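Local coordinates for protein branched-chain alpha-ketoacid decarboxylase (PDB 2VBF) that probably decarboxylates branched-chain and aromatic alpha-keto acids to aldehydes, using thiamine diphosphate and a magnesium ion as cofactors, at residues 35-46 against 82-93. Residues are numbered along the deposited sequence; the frame is centred on the assembly and turned at random.
Sequences LHELGIEEIFGV and YARTKKAAAFLT
Tyr82 reaches from the last turns of helix 72-86 to the start of strand 42-45 and the loop before it, where its hydroxyl has two partners. It donates to Glu42 OE1, 2.7 Å from Tyr82 OH and near the ring plane, and accepts the backbone N-H of Glu41. With CG anti to the backbone N (chi1 -173°), the ring also offers a face to the edge of Phe44, in an offset edge-to-face pair with planes 75° apart. A phenylalanine here would keep the ring but would probably leave the Glu41 N-H and the Glu42 carboxylate without their shared mate.

Packing is tightest beside the strands, where small residues let large ones in: Ile40 CD1 lies 3.5 Å from Ala89 C, and Ala90 CB, a bare methyl, touches both Ile40 CD1 and Leu35 CD1, which meet it from the same side. Farther along, the strands pair directly, Phe44 N bonding to Ala90 O, Leu92 N to Phe44 O and Val46 N to Leu92 O. Glycine suits position 45 on two counts: a CB would clash with Leu92 O, and at these backbone angles would also press on Phe44 O. Before this ladder the strands splay, and water 2 bridges Glu42 O and Ala90 N.

The more open side is polar. Lys86, bent at chi2 (83°), lays its CE 3.3 Å from Gly39 O and forms a salt bridge from NZ to Glu41 OE1 (3.1 Å), its hydrogen bond weak, while water 3 accepts from NZ and probably donates to Glu42 OE1.

Neighbouring parallel strands with their preceding helices, in the order 65-68, 42-45, 89-94, typify the alpha/beta N-terminal domain of thiamine diphosphate enzymes, and Val46, just past strand 42-45, touches the cofactor.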
loop_
_atom_site.group_PDB
_atom_site.type_symbol
_atom_site.label_atom_id
_atom_site.label_comp_id
_atom_site.label_asym_id
_atom_site.label_seq_id
_atom_site.Cartn_x
_atom_site.Cartn_y
_atom_site.Cartn_z
ATOM N N LEU A 35 18.719 11.640 13.942
ATOM C CA LEU A 35 18.461 10.226 13.653
ATOM C C LEU A 35 19.642 9.348 14.065
ATOM O O LEU A 35 19.456 8.287 14.655
ATOM C CB LEU A 35 18.103 10.011 12.175
ATOM C CG LEU A 35 16.838 10.719 11.682
ATOM C CD1 LEU A 35 16.639 10.374 10.204
ATOM C CD2 LEU A 35 15.587 10.367 12.518
ATOM N N HIS A 36 20.860 9.791 13.769
ATOM C CA HIS A 36 22.060 9.097 14.246
ATOM C C HIS A 36 22.078 8.945 15.769
ATOM O O HIS A 36 22.409 7.881 16.282
ATOM C CB HIS A 36 23.325 9.818 13.792
ATOM C CG HIS A 36 24.576 9.277 14.413
ATOM N ND1 HIS A 36 25.145 8.086 14.018
ATOM C CD2 HIS A 36 25.357 9.758 15.410
ATOM C CE1 HIS A 36 26.228 7.859 14.740
ATOM N NE2 HIS A 36 26.374 8.854 15.599
ATOM N N GLU A 37 21.723 10.010 16.487
ATOM C CA GLU A 37 21.664 9.970 17.950
ATOM C C GLU A 37 20.705 8.898 18.460
ATOM O O GLU A 37 20.929 8.309 19.525
ATOM C CB GLU A 37 21.189 11.296 18.529
ATOM C CG GLU A 37 22.117 12.465 18.432
ATOM C CD GLU A 37 21.520 13.693 19.110
ATOM O OE1 GLU A 37 20.703 13.533 20.045
ATOM O OE2 GLU A 37 21.871 14.815 18.709
ATOM N N LEU A 38 19.622 8.681 17.711
ATOM C CA LEU A 38 18.637 7.644 18.040
ATOM C C LEU A 38 19.119 6.218 17.742
ATOM O O LEU A 38 18.412 5.257 18.059
ATOM C CB LEU A 38 17.321 7.903 17.295
ATOM C CG LEU A 38 16.560 9.189 17.633
ATOM C CD1 LEU A 38 15.346 9.369 16.705
ATOM C CD2 LEU A 38 16.130 9.200 19.099
ATOM N N GLY A 39 20.302 6.077 17.139
ATOM C CA GLY A 39 20.881 4.772 16.835
ATOM C C GLY A 39 20.539 4.233 15.455
ATOM O O GLY A 39 20.855 3.078 15.151
ATOM N N ILE A 40 19.905 5.062 14.630
ATOM C CA ILE A 40 19.525 4.679 13.274
ATOM C C ILE A 40 20.751 4.768 12.361
ATOM O O ILE A 40 21.395 5.817 12.263
ATOM C CB ILE A 40 18.358 5.559 12.718
ATOM C CG1 ILE A 40 17.119 5.442 13.621
ATOM C CG2 ILE A 40 17.985 5.144 11.285
ATOM C CD1 ILE A 40 16.057 6.517 13.373
ATOM N N GLU A 41 21.044 3.654 11.693
ATOM C CA GLU A 41 22.205 3.539 10.806
ATOM C C GLU A 41 21.820 3.269 9.350
ATOM O O GLU A 41 22.680 3.205 8.464
ATOM C CB GLU A 41 23.113 2.431 11.341
ATOM C CG GLU A 41 23.733 2.782 12.707
ATOM C CD GLU A 41 24.428 1.611 13.381
ATOM O OE1 GLU A 41 24.576 0.534 12.777
ATOM O OE2 GLU A 41 24.835 1.769 14.547
ATOM N N GLU A 42 20.517 3.109 9.110
ATOM C CA GLU A 42 19.980 2.783 7.795
ATOM C C GLU A 42 18.641 3.484 7.664
ATOM O O GLU A 42 17.883 3.499 8.626
ATOM C CB GLU A 42 19.766 1.263 7.650
ATOM C CG GLU A 42 21.014 0.443 7.326
ATOM C CD GLU A 42 21.823 -0.004 8.536
ATOM O OE1 GLU A 42 21.344 0.042 9.692
ATOM O OE2 GLU A 42 22.969 -0.447 8.322
ATOM N N ILE A 43 18.356 4.047 6.486
ATOM C CA ILE A 43 17.056 4.669 6.197
ATOM C C ILE A 43 16.449 3.982 4.990
ATOM O O ILE A 43 17.108 3.809 3.958
ATOM C CB ILE A 43 17.172 6.193 5.938
ATOM C CG1 ILE A 43 17.741 6.874 7.187
ATOM C CG2 ILE A 43 15.829 6.809 5.535
ATOM C CD1 ILE A 43 17.847 8.391 7.118
ATOM N N PHE A 44 15.188 3.592 5.139
ATOM C CA PHE A 44 14.457 2.915 4.064
ATOM C C PHE A 44 13.596 3.894 3.277
ATOM O O PHE A 44 13.507 5.072 3.605
ATOM C CB PHE A 44 13.637 1.777 4.652
ATOM C CG PHE A 44 14.472 0.802 5.433
ATOM C CD1 PHE A 44 15.251 -0.141 4.773
ATOM C CD2 PHE A 44 14.528 0.862 6.810
ATOM C CE1 PHE A 44 16.053 -1.029 5.490
ATOM C CE2 PHE A 44 15.320 -0.025 7.546
ATOM C CZ PHE A 44 16.086 -0.971 6.876
ATOM N N GLY A 45 13.006 3.403 2.193
ATOM C CA GLY A 45 12.016 4.173 1.455
ATOM C C GLY A 45 12.145 4.147 -0.052
ATOM O O GLY A 45 12.801 3.285 -0.623
ATOM N N VAL A 46 11.545 5.143 -0.683
ATOM C CA VAL A 46 11.485 5.229 -2.138
ATOM C C VAL A 46 11.677 6.672 -2.562
ATOM O O VAL A 46 11.038 7.582 -1.993
ATOM C CB VAL A 46 10.140 4.697 -2.696
ATOM C CG1 VAL A 46 10.068 4.829 -4.252
ATOM C CG2 VAL A 46 9.896 3.235 -2.277
ATOM N N TYR A 82 12.874 -3.190 11.598
ATOM C CA TYR A 82 14.136 -2.601 12.044
ATOM C C TYR A 82 13.972 -1.983 13.431
ATOM O O TYR A 82 14.833 -2.168 14.295
ATOM C CB TYR A 82 14.568 -1.554 11.035
ATOM C CG TYR A 82 15.934 -0.916 11.215
ATOM C CD1 TYR A 82 17.041 -1.384 10.520
ATOM C CD2 TYR A 82 16.096 0.211 12.010
ATOM C CE1 TYR A 82 18.293 -0.766 10.634
ATOM C CE2 TYR A 82 17.338 0.832 12.138
ATOM C CZ TYR A 82 18.437 0.342 11.445
ATOM O OH TYR A 82 19.682 0.980 11.560
ATOM N N ALA A 83 12.854 -1.284 13.652
ATOM C CA ALA A 83 12.590 -0.641 14.945
ATOM C C ALA A 83 12.466 -1.666 16.064
ATOM O O ALA A 83 12.939 -1.433 17.177
ATOM C CB ALA A 83 11.333 0.230 14.876
ATOM N N ARG A 84 11.826 -2.798 15.777
ATOM C CA ARG A 84 11.688 -3.857 16.769
ATOM C C ARG A 84 13.034 -4.354 17.312
ATOM O O ARG A 84 13.101 -4.813 18.443
ATOM C CB ARG A 84 10.874 -5.020 16.219
ATOM C CG ARG A 84 9.418 -4.649 16.090
ATOM C CD ARG A 84 8.632 -5.727 15.381
ATOM N NE ARG A 84 7.237 -5.349 15.156
ATOM C CZ ARG A 84 6.180 -6.000 15.621
ATOM N NH1 ARG A 84 6.315 -7.024 16.433
ATOM N NH2 ARG A 84 4.962 -5.598 15.284
ATOM N N THR A 85 14.080 -4.267 16.496
ATOM C CA THR A 85 15.392 -4.779 16.851
ATOM C C THR A 85 16.394 -3.678 17.215
ATOM O O THR A 85 17.101 -3.796 18.233
ATOM C CB THR A 85 15.906 -5.682 15.723
ATOM O OG1 THR A 85 15.137 -6.891 15.740
ATOM C CG2 THR A 85 17.382 -6.037 15.911
ATOM N N LYS A 86 16.434 -2.624 16.400
ATOM C CA LYS A 86 17.329 -1.468 16.605
ATOM C C LYS A 86 16.802 -0.510 17.673
ATOM O O LYS A 86 17.584 0.243 18.272
ATOM C CB LYS A 86 17.530 -0.709 15.285
ATOM C CG LYS A 86 18.858 0.059 15.179
ATOM C CD LYS A 86 19.982 -0.876 14.732
ATOM C CE LYS A 86 21.296 -0.152 14.528
ATOM N NZ LYS A 86 22.371 -1.116 14.220
ATOM N N LYS A 87 15.480 -0.536 17.893
ATOM C CA LYS A 87 14.776 0.275 18.906
ATOM C C LYS A 87 14.568 1.743 18.468
ATOM O O LYS A 87 14.157 2.608 19.255
ATOM C CB LYS A 87 15.440 0.137 20.299
ATOM C CG LYS A 87 15.644 -1.323 20.746
ATOM C CD LYS A 87 14.343 -2.132 20.723
ATOM C CE LYS A 87 14.558 -3.579 21.137
ATOM N NZ LYS A 87 13.281 -4.310 21.192
ATOM N N ALA A 88 14.831 1.987 17.186
ATOM C CA ALA A 88 14.442 3.202 16.485
ATOM C C ALA A 88 14.559 2.920 14.993
ATOM O O ALA A 88 15.350 2.075 14.591
ATOM C CB ALA A 88 15.326 4.400 16.890
ATOM N N ALA A 89 13.773 3.619 14.179
ATOM C CA ALA A 89 13.878 3.476 12.724
ATOM C C ALA A 89 13.405 4.715 11.987
ATOM O O ALA A 89 12.708 5.553 12.545
ATOM C CB ALA A 89 13.083 2.267 12.259
ATOM N N ALA A 90 13.795 4.813 10.722
ATOM C CA ALA A 90 13.318 5.866 9.829
ATOM C C ALA A 90 13.148 5.385 8.391
ATOM O O ALA A 90 13.913 4.546 7.879
ATOM C CB ALA A 90 14.260 7.087 9.875
ATOM N N PHE A 91 12.107 5.901 7.745
ATOM C CA PHE A 91 11.975 5.736 6.296
ATOM C C PHE A 91 11.501 7.042 5.651
ATOM O O PHE A 91 10.955 7.909 6.320
ATOM C CB PHE A 91 11.114 4.523 5.918
ATOM C CG PHE A 91 9.635 4.686 6.170
ATOM C CD1 PHE A 91 8.763 4.955 5.120
ATOM C CD2 PHE A 91 9.110 4.503 7.442
ATOM C CE1 PHE A 91 7.403 5.101 5.347
ATOM C CE2 PHE A 91 7.746 4.628 7.676
ATOM C CZ PHE A 91 6.892 4.927 6.624
ATOM N N LEU A 92 11.792 7.163 4.361
ATOM C CA LEU A 92 11.594 8.373 3.585
ATOM C C LEU A 92 10.647 8.095 2.429
ATOM O O LEU A 92 10.870 7.152 1.651
ATOM C CB LEU A 92 12.946 8.837 3.025
ATOM C CG LEU A 92 12.966 10.044 2.086
ATOM C CD1 LEU A 92 12.471 11.316 2.765
ATOM C CD2 LEU A 92 14.376 10.237 1.474
ATOM N N THR A 93 9.626 8.936 2.273
ATOM C CA THR A 93 8.700 8.808 1.147
ATOM C C THR A 93 8.526 10.155 0.480
ATOM O O THR A 93 9.044 11.166 0.960
ATOM C CB THR A 93 7.328 8.286 1.610
ATOM O OG1 THR A 93 6.755 9.210 2.547
ATOM C CG2 THR A 93 7.460 6.916 2.258
HETATM O O HOH W 1 18.367 2.667 19.129
HETATM O O HOH W 2 15.510 2.590 9.882
HETATM O O HOH W 3 22.174 -1.867 11.490
#